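Local coordinates for CAMP factor (Mobiluncus curtisii, PDB 6JLC), which is probably a pore-forming toxin that acts on host cell membranes and enhances haemolysis, as other CAMP factors do, at residues A[92-97]-A[155-160]; A[96-101]-A[139-144]; A[101-106]-A[132-137]; A[147-152]-A[198-203]. One frame throughout, in Å; residues are numbered along the deposited sequence.

Contact 1: residues A[92-97]-A[155-160]; sequences LRYKIQ and KDLLNK
Asp156 opens the contact on the helix side. Its CB lies at the edge of the Arg93 guanidinium, near its plane, 4.0 Å from Arg93 NH1. The carboxylate does not grip the arginine: Asp156 OD2 stays 5.4 Å from Arg93 NH1. That NH1 gives its hydrogen bond to the carbonyl of Tyr153, one turn earlier on the same helix.

Leu157 comes next and does most of the apolar work. Leu157 CB packs against Arg93 CD at 3.7 Å. CD1 of the leucine sits over one face of the guanidinium, 3.9 Å above the plane and offset toward its rim. Arg93 reaches this place with CG anti to the backbone N (chi1 -170°) and a bend at chi3 (-69°). The other methyl, Leu157 CD2, meets Tyr94 OH at 3.4 Å. The tyrosine hydroxyl has its polar partner in Asp207.

This is the all-helical C-terminal part of the CAMP factor. A type I beta turn, Leu92 to Lys95, links helices 68-91 and 97-114. The turn stands off helix 152-173, and the side chains of Arg93 and Tyr94 span the distance.

Lys160 ends the walk. Its NZ stands 3.5 Å from Arg93 NH2, like charge facing like. One water accepts from both, the lysine bond being weak. Lys160 NZ has a long, weak ion pair with Glu31, and Arg93 NH1 one with Glu32; these acids probably offset the like charges.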
loop_
_atom_site.group_PDB
_atom_site.type_symbol
_atom_site.label_atom_id
_atom_site.label_comp_id
_atom_site.label_asym_id
_atom_site.label_seq_id
_atom_site.Cartn_x
_atom_site.Cartn_y
_atom_site.Cartn_z
ATOM N N LEU A 92 -2.451 -5.353 9.038
ATOM C CA LEU A 92 -3.293 -6.513 8.753
ATOM C C LEU A 92 -2.588 -7.558 7.888
ATOM O O LEU A 92 -3.254 -8.419 7.297
ATOM C CB LEU A 92 -4.605 -6.074 8.089
ATOM C CG LEU A 92 -5.405 -5.023 8.862
ATOM C CD1 LEU A 92 -6.666 -4.645 8.080
ATOM C CD2 LEU A 92 -5.766 -5.532 10.231
ATOM N N ARG A 93 -1.250 -7.528 7.837
ATOM C CA ARG A 93 -0.527 -8.332 6.850
ATOM C C ARG A 93 -0.795 -9.823 7.005
ATOM O O ARG A 93 -0.845 -10.553 6.004
ATOM C CB ARG A 93 0.978 -8.077 6.949
ATOM C CG ARG A 93 1.727 -8.722 5.776
ATOM C CD ARG A 93 3.225 -8.486 5.838
ATOM N NE ARG A 93 3.589 -7.091 5.604
ATOM C CZ ARG A 93 3.630 -6.500 4.414
ATOM N NH1 ARG A 93 3.314 -7.166 3.305
ATOM N NH2 ARG A 93 3.985 -5.228 4.335
ATOM N N TYR A 94 -0.984 -10.300 8.237
ATOM C CA TYR A 94 -1.191 -11.721 8.492
ATOM C C TYR A 94 -2.648 -12.072 8.761
ATOM O O TYR A 94 -2.928 -13.156 9.283
ATOM C CB TYR A 94 -0.317 -12.182 9.663
ATOM C CG TYR A 94 1.120 -12.387 9.257
ATOM C CD1 TYR A 94 2.007 -11.320 9.219
ATOM C CD2 TYR A 94 1.579 -13.639 8.864
ATOM C CE1 TYR A 94 3.343 -11.503 8.833
ATOM C CE2 TYR A 94 2.911 -13.830 8.467
ATOM C CZ TYR A 94 3.782 -12.758 8.459
ATOM O OH TYR A 94 5.092 -12.935 8.070
ATOM N N LYS A 95 -3.584 -11.184 8.427
ATOM C CA LYS A 95 -4.985 -11.526 8.617
ATOM C C LYS A 95 -5.452 -12.482 7.521
ATOM O O LYS A 95 -4.879 -12.546 6.432
ATOM C CB LYS A 95 -5.864 -10.263 8.616
ATOM C CG LYS A 95 -5.669 -9.375 9.844
ATOM C CD LYS A 95 -6.189 -10.073 11.090
ATOM C CE LYS A 95 -5.858 -9.274 12.342
ATOM N NZ LYS A 95 -6.277 -10.041 13.554
ATOM N N ILE A 96 -6.522 -13.220 7.821
ATOM C CA ILE A 96 -7.098 -14.103 6.823
ATOM C C ILE A 96 -7.550 -13.288 5.605
ATOM O O ILE A 96 -7.773 -12.070 5.675
ATOM C CB ILE A 96 -8.267 -14.911 7.408
ATOM C CG1 ILE A 96 -9.293 -13.980 8.073
ATOM C CG2 ILE A 96 -7.741 -15.961 8.384
ATOM C CD1 ILE A 96 -10.571 -14.683 8.496
ATOM N N GLN A 97 -7.681 -13.980 4.471
ATOM C CA GLN A 97 -7.995 -13.293 3.219
ATOM C C GLN A 97 -9.336 -12.567 3.295
ATOM O O GLN A 97 -9.500 -11.506 2.677
ATOM C CB GLN A 97 -7.967 -14.302 2.065
ATOM C CG GLN A 97 -8.339 -13.742 0.695
ATOM C CD GLN A 97 -7.381 -12.668 0.198
ATOM O OE1 GLN A 97 -6.254 -12.538 0.689
ATOM N NE2 GLN A 97 -7.820 -11.901 -0.800
ATOM N N LYS A 155 3.062 -12.793 0.670
ATOM C CA LYS A 155 3.973 -12.867 -0.473
ATOM C C LYS A 155 4.677 -11.540 -0.720
ATOM O O LYS A 155 5.844 -11.524 -1.136
ATOM C CB LYS A 155 3.206 -13.292 -1.728
ATOM C CG LYS A 155 2.976 -14.796 -1.853
ATOM C CD LYS A 155 4.291 -15.537 -2.060
ATOM C CE LYS A 155 4.092 -17.045 -2.229
ATOM N NZ LYS A 155 3.531 -17.349 -3.575
ATOM N N ASP A 156 3.991 -10.416 -0.482
ATOM C CA ASP A 156 4.642 -9.121 -0.659
ATOM C C ASP A 156 5.732 -8.893 0.382
ATOM O O ASP A 156 6.743 -8.254 0.077
ATOM C CB ASP A 156 3.603 -7.997 -0.628
ATOM C CG ASP A 156 2.684 -8.010 -1.866
ATOM O OD1 ASP A 156 3.102 -8.536 -2.920
ATOM O OD2 ASP A 156 1.540 -7.505 -1.789
ATOM N N LEU A 157 5.559 -9.407 1.606
ATOM C CA LEU A 157 6.632 -9.323 2.601
ATOM C C LEU A 157 7.859 -10.122 2.158
ATOM O O LEU A 157 9.002 -9.682 2.334
ATOM C CB LEU A 157 6.125 -9.819 3.957
ATOM C CG LEU A 157 7.061 -9.628 5.155
ATOM C CD1 LEU A 157 7.303 -8.153 5.427
ATOM C CD2 LEU A 157 6.507 -10.323 6.400
ATOM N N LEU A 158 7.654 -11.263 1.534
ATOM C CA LEU A 158 8.738 -12.076 1.019
ATOM C C LEU A 158 9.418 -11.344 -0.144
ATOM O O LEU A 158 10.601 -11.296 -0.246
ATOM C CB LEU A 158 8.234 -13.414 0.567
ATOM C CG LEU A 158 9.202 -14.296 -0.170
ATOM C CD1 LEU A 158 10.508 -14.434 0.564
ATOM C CD2 LEU A 158 8.620 -15.625 -0.506
ATOM N N ASN A 159 8.615 -10.755 -0.997
ATOM C CA ASN A 159 9.148 -10.011 -2.120
ATOM C C ASN A 159 9.969 -8.848 -1.653
ATOM O O ASN A 159 10.978 -8.561 -2.196
ATOM C CB ASN A 159 8.065 -9.571 -3.080
ATOM C CG ASN A 159 8.578 -9.416 -4.492
ATOM O OD1 ASN A 159 8.100 -8.626 -5.261
ATOM N ND2 ASN A 159 9.553 -10.171 -4.806
ATOM N N LYS A 160 9.507 -8.177 -0.618
ATOM C CA LYS A 160 10.285 -7.077 -0.054
ATOM C C LYS A 160 11.642 -7.557 0.450
ATOM O O LYS A 160 12.666 -6.893 0.232
ATOM C CB LYS A 160 9.501 -6.402 1.072
ATOM C CG LYS A 160 9.928 -4.961 1.336
ATOM C CD LYS A 160 8.861 -4.182 2.099
ATOM C CE LYS A 160 7.629 -3.931 1.232
ATOM N NZ LYS A 160 6.366 -3.997 2.018
HETATM O O HOH W 1 3.476 -2.631 2.448
#

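Contact 2: residues A[96-101]-A[139-144]; sequences IQKAHV and STYRDL
Ile96 and Tyr141 form the apolar centre with Ala99. The tyrosine ring carbon CD2 lies 3.7 Å from Ala99 CB. The short side chain of Ala99 leaves Tyr141 CD2 equally close, 3.7 Å, to Ala99 CA. Ile96 CG1 rests against Tyr141 CB at 4.2 Å. This isoleucine holds CG1 between the backbone N and the carbonyl carbon (chi1 53°), which turns its CG1 arm to the strip of chain at Tyr141 and Arg142. Leu144 closes the other end of the patch, with CD2 4.0 Å from Ile96 CA.

Further out, CD1 of Ile96 sits over the centre of one face of the Arg142 guanidinium, 4.2 Å above the plane. The arginine is poorly ordered, so this cover is loosely defined. Between these side chains runs a backbone hydrogen bond from Ile96 N to Arg142 O. It is long, 3.3 Å, but fairly straight, and lies in the carbonyl plane.

Lys98 crosses the tyrosine at about a right angle. Its CD is 4.0 Å from Tyr141 CE2, and NZ comes to 3.5 Å from Tyr141 OH. Both polar ends have a partner in Glu102: the lysine in a salt bridge, the hydroxyl in a hydrogen bond. Asp143 is paired with Lys95.

The contact fits the loop after helix 121-139 onto the start of helix 97-114. An apolar patch is bordered by charged and polar groups. One backbone bond crosses these segments, with Lys95 to the Tyr141 carbonyl and Tyr94 to Leu144 beside it, which suits a seam at the surface.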
loop_
_atom_site.group_PDB
_atom_site.type_symbol
_atom_site.label_atom_id
_atom_site.label_comp_id
_atom_site.label_asym_id
_atom_site.label_seq_id
_atom_site.Cartn_x
_atom_site.Cartn_y
_atom_site.Cartn_z
ATOM N N ILE A 96 -6.522 -13.220 7.821
ATOM C CA ILE A 96 -7.098 -14.103 6.823
ATOM C C ILE A 96 -7.550 -13.288 5.605
ATOM O O ILE A 96 -7.773 -12.070 5.675
ATOM C CB ILE A 96 -8.267 -14.911 7.408
ATOM C CG1 ILE A 96 -9.293 -13.980 8.073
ATOM C CG2 ILE A 96 -7.741 -15.961 8.384
ATOM C CD1 ILE A 96 -10.571 -14.683 8.496
ATOM N N GLN A 97 -7.681 -13.980 4.471
ATOM C CA GLN A 97 -7.995 -13.293 3.219
ATOM C C GLN A 97 -9.336 -12.567 3.295
ATOM O O GLN A 97 -9.500 -11.506 2.677
ATOM C CB GLN A 97 -7.967 -14.302 2.065
ATOM C CG GLN A 97 -8.339 -13.742 0.695
ATOM C CD GLN A 97 -7.381 -12.668 0.198
ATOM O OE1 GLN A 97 -6.254 -12.538 0.689
ATOM N NE2 GLN A 97 -7.820 -11.901 -0.800
ATOM N N LYS A 98 -10.281 -13.098 4.084
ATOM C CA LYS A 98 -11.602 -12.483 4.233
ATOM C C LYS A 98 -11.504 -11.042 4.719
ATOM O O LYS A 98 -12.282 -10.181 4.289
ATOM C CB LYS A 98 -12.445 -13.314 5.201
ATOM C CG LYS A 98 -13.887 -12.875 5.393
ATOM C CD LYS A 98 -14.483 -13.611 6.599
ATOM C CE LYS A 98 -16.003 -13.631 6.581
ATOM N NZ LYS A 98 -16.614 -12.397 7.142
ATOM N N ALA A 99 -10.556 -10.759 5.624
ATOM C CA ALA A 99 -10.362 -9.386 6.079
ATOM C C ALA A 99 -9.998 -8.471 4.917
ATOM O O ALA A 99 -10.494 -7.343 4.825
ATOM C CB ALA A 99 -9.283 -9.330 7.166
ATOM N N HIS A 100 -9.141 -8.947 4.015
ATOM C CA HIS A 100 -8.675 -8.105 2.920
ATOM C C HIS A 100 -9.722 -7.954 1.823
ATOM O O HIS A 100 -9.793 -6.903 1.171
ATOM C CB HIS A 100 -7.393 -8.679 2.339
ATOM C CG HIS A 100 -6.244 -8.606 3.286
ATOM N ND1 HIS A 100 -5.854 -9.675 4.070
ATOM C CD2 HIS A 100 -5.420 -7.582 3.609
ATOM C CE1 HIS A 100 -4.825 -9.316 4.817
ATOM N NE2 HIS A 100 -4.543 -8.050 4.558
ATOM N N VAL A 101 -10.502 -8.998 1.570
ATOM C CA VAL A 101 -11.588 -8.875 0.599
ATOM C C VAL A 101 -12.580 -7.811 1.057
ATOM O O VAL A 101 -12.997 -6.941 0.275
ATOM C CB VAL A 101 -12.271 -10.234 0.386
ATOM C CG1 VAL A 101 -13.549 -10.056 -0.435
ATOM C CG2 VAL A 101 -11.311 -11.187 -0.312
ATOM N N SER A 139 -10.186 -5.870 11.708
ATOM C CA SER A 139 -9.012 -5.893 12.578
ATOM C C SER A 139 -9.113 -6.986 13.626
ATOM O O SER A 139 -8.089 -7.467 14.122
ATOM C CB SER A 139 -8.834 -4.547 13.273
ATOM O OG SER A 139 -8.279 -3.607 12.380
ATOM N N THR A 140 -10.328 -7.368 13.987
ATOM C CA THR A 140 -10.579 -8.418 14.958
ATOM C C THR A 140 -10.690 -9.793 14.318
ATOM O O THR A 140 -10.925 -10.769 15.033
ATOM C CB THR A 140 -11.870 -8.124 15.736
ATOM O OG1 THR A 140 -12.996 -8.543 14.950
ATOM C CG2 THR A 140 -12.001 -6.642 16.044
ATOM N N TYR A 141 -10.571 -9.896 12.996
ATOM C CA TYR A 141 -10.636 -11.208 12.373
ATOM C C TYR A 141 -9.412 -12.026 12.762
ATOM O O TYR A 141 -8.386 -11.491 13.191
ATOM C CB TYR A 141 -10.720 -11.097 10.849
ATOM C CG TYR A 141 -12.074 -10.665 10.309
ATOM C CD1 TYR A 141 -13.114 -10.317 11.159
ATOM C CD2 TYR A 141 -12.299 -10.606 8.935
ATOM C CE1 TYR A 141 -14.339 -9.915 10.651
ATOM C CE2 TYR A 141 -13.521 -10.206 8.417
ATOM C CZ TYR A 141 -14.536 -9.861 9.275
ATOM O OH TYR A 141 -15.747 -9.466 8.750
ATOM N N ARG A 142 -9.498 -13.312 12.620
ATOM C CA ARG A 142 -8.370 -14.110 12.995
ATOM C C ARG A 142 -7.213 -14.034 12.062
ATOM O O ARG A 142 -7.329 -13.637 10.942
ATOM C CB ARG A 142 -8.745 -15.543 13.218
ATOM C CG ARG A 142 -9.373 -16.273 12.085
ATOM C CD ARG A 142 -10.575 -17.057 12.602
ATOM N NE ARG A 142 -11.366 -17.655 11.529
ATOM C CZ ARG A 142 -10.847 -18.376 10.544
ATOM N NH1 ARG A 142 -9.554 -18.596 10.503
ATOM N NH2 ARG A 142 -11.625 -18.882 9.615
ATOM N N ASP A 143 -6.074 -14.428 12.569
ATOM C CA ASP A 143 -4.887 -14.448 11.733
ATOM C C ASP A 143 -4.816 -15.743 10.930
ATOM O O ASP A 143 -5.399 -16.770 11.298
ATOM C CB ASP A 143 -3.626 -14.314 12.585
ATOM C CG ASP A 143 -3.651 -13.089 13.466
ATOM O OD1 ASP A 143 -4.098 -12.030 12.976
ATOM O OD2 ASP A 143 -3.223 -13.184 14.641
ATOM N N LEU A 144 -4.077 -15.682 9.827
ATOM C CA LEU A 144 -3.719 -16.882 9.084
ATOM C C LEU A 144 -3.057 -17.894 10.003
ATOM O O LEU A 144 -2.304 -17.526 10.906
ATOM C CB LEU A 144 -2.749 -16.528 7.950
ATOM C CG LEU A 144 -3.284 -15.695 6.776
ATOM C CD1 LEU A 144 -2.146 -15.040 5.981
ATOM C CD2 LEU A 144 -4.128 -16.578 5.873
#

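Contact 3: residues A[101-106]-A[132-137]; sequences VELGFS and RATYER
Glu102 and Arg137 meet at about a right angle on the outer side of the helix pair. Arg137 NH1 donates to Glu102 OE1 at 2.9 Å, a salt bridge with a bent N-H...O angle of 131°. The two flat groups are turned 47° against each other. OE1 lies in the guanidinium plane, but the arginine comes to the carboxylate from above its plane. The carboxylate also serves Tyr141 and Lys98 next door. It thus has three polar partners, which would probably favour its charged form.

Thr134 points at the facing helix and fills the middle. Its methyl CG2 stands anti to the backbone N and touches Leu103 CD1 at 3.7 Å. The same Thr134 methyl is 3.7 Å from the carbonyl O of Glu102.

The helices are antiparallel neighbours of the bundle: segments 101-106 and 132-137 run at 171°, with axes 9.4 Å apart. Helices 97-114 and 121-139 follow each other in the chain, so the pair is a helical hairpin. Ser106 and Thr134, both short, face each other where the helices meet.

Ser106 OG stands 3.6 Å from Thr134 OG1. Ser106 OG bonds to the Asp130 carboxylate and Thr134 OG1 to the Asp130 carbonyl. On the inner side Leu103 crosses Tyr135 obliquely. Leu103 CD2 meets the ring edge, 4.0 Å from Tyr135 CD1, while the tyrosine hydroxyl bonds to Asn91.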
loop_
_atom_site.group_PDB
_atom_site.type_symbol
_atom_site.label_atom_id
_atom_site.label_comp_id
_atom_site.label_asym_id
_atom_site.label_seq_id
_atom_site.Cartn_x
_atom_site.Cartn_y
_atom_site.Cartn_z
ATOM N N VAL A 101 -10.502 -8.998 1.570
ATOM C CA VAL A 101 -11.588 -8.875 0.599
ATOM C C VAL A 101 -12.580 -7.811 1.057
ATOM O O VAL A 101 -12.997 -6.941 0.275
ATOM C CB VAL A 101 -12.271 -10.234 0.386
ATOM C CG1 VAL A 101 -13.549 -10.056 -0.435
ATOM C CG2 VAL A 101 -11.311 -11.187 -0.312
ATOM N N GLU A 102 -12.948 -7.852 2.337
ATOM C CA GLU A 102 -13.931 -6.910 2.866
ATOM C C GLU A 102 -13.378 -5.486 2.896
ATOM O O GLU A 102 -14.059 -4.542 2.472
ATOM C CB GLU A 102 -14.396 -7.360 4.253
ATOM C CG GLU A 102 -15.125 -8.697 4.211
ATOM C CD GLU A 102 -15.758 -9.096 5.532
ATOM O OE1 GLU A 102 -15.742 -8.297 6.494
ATOM O OE2 GLU A 102 -16.278 -10.231 5.595
ATOM N N LEU A 103 -12.142 -5.301 3.380
ATOM C CA LEU A 103 -11.575 -3.955 3.380
ATOM C C LEU A 103 -11.327 -3.467 1.957
ATOM O O LEU A 103 -11.556 -2.292 1.648
ATOM C CB LEU A 103 -10.287 -3.914 4.212
ATOM C CG LEU A 103 -9.768 -2.533 4.645
ATOM C CD1 LEU A 103 -10.818 -1.713 5.361
ATOM C CD2 LEU A 103 -8.595 -2.716 5.544
ATOM N N GLY A 104 -10.905 -4.360 1.062
ATOM C CA GLY A 104 -10.713 -3.946 -0.322
ATOM C C GLY A 104 -12.007 -3.510 -0.971
ATOM O O GLY A 104 -12.043 -2.537 -1.742
ATOM N N PHE A 105 -13.097 -4.209 -0.678
ATOM C CA PHE A 105 -14.398 -3.833 -1.210
ATOM C C PHE A 105 -14.817 -2.459 -0.700
ATOM O O PHE A 105 -15.304 -1.622 -1.465
ATOM C CB PHE A 105 -15.422 -4.881 -0.816
ATOM C CG PHE A 105 -16.753 -4.725 -1.507
ATOM C CD1 PHE A 105 -16.831 -4.660 -2.893
ATOM C CD2 PHE A 105 -17.914 -4.639 -0.765
ATOM C CE1 PHE A 105 -18.057 -4.531 -3.533
ATOM C CE2 PHE A 105 -19.152 -4.512 -1.404
ATOM C CZ PHE A 105 -19.216 -4.464 -2.784
ATOM N N SER A 106 -14.620 -2.217 0.598
ATOM C CA SER A 106 -14.923 -0.909 1.167
ATOM C C SER A 106 -14.089 0.189 0.504
ATOM O O SER A 106 -14.611 1.261 0.174
ATOM C CB SER A 106 -14.693 -0.949 2.683
ATOM O OG SER A 106 -14.871 0.322 3.276
ATOM N N ARG A 132 -14.034 3.323 8.112
ATOM C CA ARG A 132 -13.631 3.175 9.508
ATOM C C ARG A 132 -14.279 1.953 10.137
ATOM O O ARG A 132 -13.617 1.190 10.853
ATOM C CB ARG A 132 -13.987 4.431 10.301
ATOM C CG ARG A 132 -13.149 5.638 9.883
ATOM C CD ARG A 132 -13.713 6.932 10.418
ATOM N NE ARG A 132 -12.901 8.066 10.003
ATOM C CZ ARG A 132 -13.180 9.330 10.292
ATOM N NH1 ARG A 132 -14.264 9.622 10.999
ATOM N NH2 ARG A 132 -12.384 10.300 9.859
ATOM N N ALA A 133 -15.574 1.766 9.895
ATOM C CA ALA A 133 -16.272 0.616 10.456
ATOM C C ALA A 133 -15.689 -0.684 9.923
ATOM O O ALA A 133 -15.556 -1.671 10.666
ATOM C CB ALA A 133 -17.762 0.706 10.140
ATOM N N THR A 134 -15.332 -0.702 8.638
ATOM C CA THR A 134 -14.806 -1.923 8.042
ATOM C C THR A 134 -13.424 -2.236 8.592
ATOM O O THR A 134 -13.136 -3.389 8.934
ATOM C CB THR A 134 -14.775 -1.803 6.517
ATOM O OG1 THR A 134 -16.113 -1.580 6.041
ATOM C CG2 THR A 134 -14.256 -3.090 5.892
ATOM N N TYR A 135 -12.570 -1.221 8.710
ATOM C CA TYR A 135 -11.253 -1.452 9.293
ATOM C C TYR A 135 -11.373 -1.997 10.707
ATOM O O TYR A 135 -10.697 -2.968 11.069
ATOM C CB TYR A 135 -10.425 -0.177 9.300
ATOM C CG TYR A 135 -9.050 -0.456 9.860
ATOM C CD1 TYR A 135 -8.029 -0.910 9.032
ATOM C CD2 TYR A 135 -8.788 -0.332 11.226
ATOM C CE1 TYR A 135 -6.772 -1.200 9.543
ATOM C CE2 TYR A 135 -7.538 -0.629 11.739
ATOM C CZ TYR A 135 -6.540 -1.062 10.890
ATOM O OH TYR A 135 -5.294 -1.349 11.390
ATOM N N GLU A 136 -12.204 -1.356 11.534
ATOM C CA GLU A 136 -12.349 -1.808 12.914
ATOM C C GLU A 136 -12.868 -3.239 12.970
ATOM O O GLU A 136 -12.384 -4.046 13.770
ATOM C CB GLU A 136 -13.267 -0.865 13.691
ATOM C CG GLU A 136 -13.335 -1.202 15.172
ATOM C CD GLU A 136 -14.445 -0.471 15.893
ATOM O OE1 GLU A 136 -14.193 0.642 16.402
ATOM O OE2 GLU A 136 -15.570 -1.010 15.953
ATOM N N ARG A 137 -13.825 -3.590 12.101
ATOM C CA ARG A 137 -14.367 -4.946 12.115
ATOM C C ARG A 137 -13.307 -5.979 11.738
ATOM O O ARG A 137 -13.084 -6.954 12.462
ATOM C CB ARG A 137 -15.562 -5.056 11.173
ATOM C CG ARG A 137 -16.187 -6.450 11.163
ATOM C CD ARG A 137 -17.134 -6.638 9.992
ATOM N NE ARG A 137 -17.606 -5.362 9.475
ATOM C CZ ARG A 137 -17.513 -4.996 8.206
ATOM N NH1 ARG A 137 -16.964 -5.819 7.313
ATOM N NH2 ARG A 137 -17.971 -3.806 7.833
#

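Contact 4: residues A[147-152]-A[198-203]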
loop_
_atom_site.group_PDB
_atom_site.type_symbol
_atom_site.label_atom_id
_atom_site.label_comp_id
_atom_site.label_asym_id
_atom_site.label_seq_id
_atom_site.Cartn_x
_atom_site.Cartn_y
_atom_site.Cartn_z
ATOM N N THR A 147 -0.061 -22.861 8.342
ATOM C CA THR A 147 -0.335 -23.868 7.317
ATOM C C THR A 147 -1.247 -23.361 6.204
ATOM O O THR A 147 -1.421 -24.070 5.205
ATOM C CB THR A 147 -0.973 -25.108 7.953
ATOM O OG1 THR A 147 -2.035 -24.691 8.813
ATOM C CG2 THR A 147 0.044 -25.867 8.777
ATOM N N ASP A 148 -1.856 -22.184 6.356
ATOM C CA ASP A 148 -2.698 -21.633 5.306
ATOM C C ASP A 148 -1.856 -21.196 4.109
ATOM O O ASP A 148 -0.649 -20.958 4.212
ATOM C CB ASP A 148 -3.499 -20.432 5.806
ATOM C CG ASP A 148 -4.613 -20.813 6.751
ATOM O OD1 ASP A 148 -5.023 -21.996 6.765
ATOM O OD2 ASP A 148 -5.070 -19.915 7.482
ATOM N N THR A 149 -2.511 -21.093 2.958
ATOM C CA THR A 149 -1.847 -20.563 1.775
ATOM C C THR A 149 -1.520 -19.096 1.992
ATOM O O THR A 149 -2.356 -18.328 2.483
ATOM C CB THR A 149 -2.733 -20.728 0.539
ATOM O OG1 THR A 149 -3.062 -22.109 0.392
ATOM C CG2 THR A 149 -2.000 -20.260 -0.725
ATOM N N ALA A 150 -0.293 -18.708 1.650
ATOM C CA ALA A 150 0.098 -17.318 1.817
ATOM C C ALA A 150 -0.802 -16.426 0.975
ATOM O O ALA A 150 -1.092 -16.736 -0.187
ATOM C CB ALA A 150 1.566 -17.134 1.424
ATOM N N THR A 151 -1.301 -15.353 1.583
ATOM C CA THR A 151 -1.995 -14.328 0.827
ATOM C C THR A 151 -0.977 -13.512 0.033
ATOM O O THR A 151 0.238 -13.641 0.209
ATOM C CB THR A 151 -2.778 -13.417 1.764
ATOM O OG1 THR A 151 -1.850 -12.774 2.656
ATOM C CG2 THR A 151 -3.802 -14.223 2.576
ATOM N N ILE A 152 -1.478 -12.645 -0.847
ATOM C CA ILE A 152 -0.555 -11.767 -1.565
ATOM C C ILE A 152 0.137 -10.807 -0.603
ATOM O O ILE A 152 1.246 -10.336 -0.878
ATOM C CB ILE A 152 -1.290 -11.004 -2.677
ATOM C CG1 ILE A 152 -2.235 -10.013 -2.033
ATOM C CG2 ILE A 152 -2.044 -11.953 -3.588
ATOM C CD1 ILE A 152 -2.174 -8.738 -2.681
ATOM N N LYS A 198 5.775 -19.878 -6.101
ATOM C CA LYS A 198 4.949 -21.065 -5.883
ATOM C C LYS A 198 3.571 -20.638 -5.398
ATOM O O LYS A 198 3.427 -20.143 -4.276
ATOM C CB LYS A 198 5.617 -22.005 -4.884
ATOM C CG LYS A 198 4.671 -23.059 -4.337
ATOM C CD LYS A 198 5.346 -24.379 -4.062
ATOM C CE LYS A 198 6.000 -24.389 -2.704
ATOM N NZ LYS A 198 6.201 -25.783 -2.210
ATOM N N ALA A 199 2.551 -20.837 -6.240
ATOM C CA ALA A 199 1.224 -20.300 -5.949
ATOM C C ALA A 199 0.620 -20.897 -4.687
ATOM O O ALA A 199 -0.216 -20.255 -4.041
ATOM C CB ALA A 199 0.289 -20.541 -7.132
ATOM N N LYS A 200 1.016 -22.113 -4.320
ATOM C CA LYS A 200 0.456 -22.793 -3.162
ATOM C C LYS A 200 1.387 -22.754 -1.959
ATOM O O LYS A 200 1.202 -23.533 -1.016
ATOM C CB LYS A 200 0.106 -24.240 -3.518
ATOM C CG LYS A 200 -1.116 -24.374 -4.420
ATOM C CD LYS A 200 -2.398 -23.966 -3.699
ATOM C CE LYS A 200 -3.002 -22.704 -4.304
ATOM N NZ LYS A 200 -4.393 -22.456 -3.823
ATOM N N ALA A 201 2.393 -21.880 -1.982
ATOM C CA ALA A 201 3.274 -21.727 -0.833
ATOM C C ALA A 201 2.466 -21.345 0.399
ATOM O O ALA A 201 1.557 -20.515 0.329
ATOM C CB ALA A 201 4.337 -20.663 -1.109
ATOM N N THR A 202 2.803 -21.959 1.530
ATOM C CA THR A 202 2.141 -21.635 2.783
ATOM C C THR A 202 2.767 -20.398 3.412
ATOM O O THR A 202 3.878 -19.989 3.073
ATOM C CB THR A 202 2.249 -22.781 3.781
ATOM O OG1 THR A 202 3.635 -23.032 4.050
ATOM C CG2 THR A 202 1.577 -24.045 3.237
ATOM N N VAL A 203 2.030 -19.813 4.361
ATOM C CA VAL A 203 2.586 -18.740 5.184
ATOM C C VAL A 203 3.931 -19.163 5.756
ATOM O O VAL A 203 4.925 -18.435 5.665
ATOM C CB VAL A 203 1.598 -18.355 6.297
ATOM C CG1 VAL A 203 2.250 -17.386 7.286
ATOM C CG2 VAL A 203 0.331 -17.754 5.675
#
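Thr149 and Thr202 are the non-hydrogen-bonded pair of a single antiparallel bridge, flanked by two backbone hydrogen bonds. Val203 N donates to Asp148 O at 2.9 Å, nearly in line with the C=O bond. Ala150 N donates to Ala201 O, also at 2.9 Å and almost straight (172°). Thr202 CA adds a CA-H...O contact of 3.2 Å to Asp148 O, so this carbonyl is met twice.

The side chains pack round these bonds. Thr202 lays its methyl CG2 3.6 Å from Thr147 O. With OG1 between the backbone N and the carbonyl carbon (chi1 60°), its hydroxyl is turned to the start of helix 203-222, where it acts as N-cap. Val203 CG2 reaches back to Asp148 O at 3.7 Å and borders Ala150. Ala150 puts its CB 3.6 Å from Ala201 O. Beside it Thr149 points its CB away, yet Thr149 CG2 lies 3.7 Å from Ala201 O.

Two interhelical loops meet here, one leading into helix 152-173 and one into helix 203-222. Thr151 is the N-cap of the first helix. The second loop makes a type I turn from Lys198 to Ala201.

Most of the grip is backbone to backbone, with methyl groups beside the carbonyls. Both bonds use main-chain N-H and C=O groups only, and they join the residues just before helices 152-173 and 203-222.

From the N terminus, helix 68-91 leads into the turn at 92-97, where contacts 1 and 2 both start. The chain turns back after helix 97-114, and helix 121-139 packs on it in contact 3, the innermost. Contact 3 is nested inside the loops closed by contacts 2 and 1. Contact 2 ties the loop after helix 121-139 to the start of helix 97-114. Contact 4 opens at 147-152, before contact 1 has closed, so these two cross. Contact 1 closes by tying the 92-97 turn to helix 152-173. Contact 4 closes at 198-203, tying the loop before helix 152-173 to the one before helix 203-222. Lys155 to Lys198 joins contacts 1 and 4.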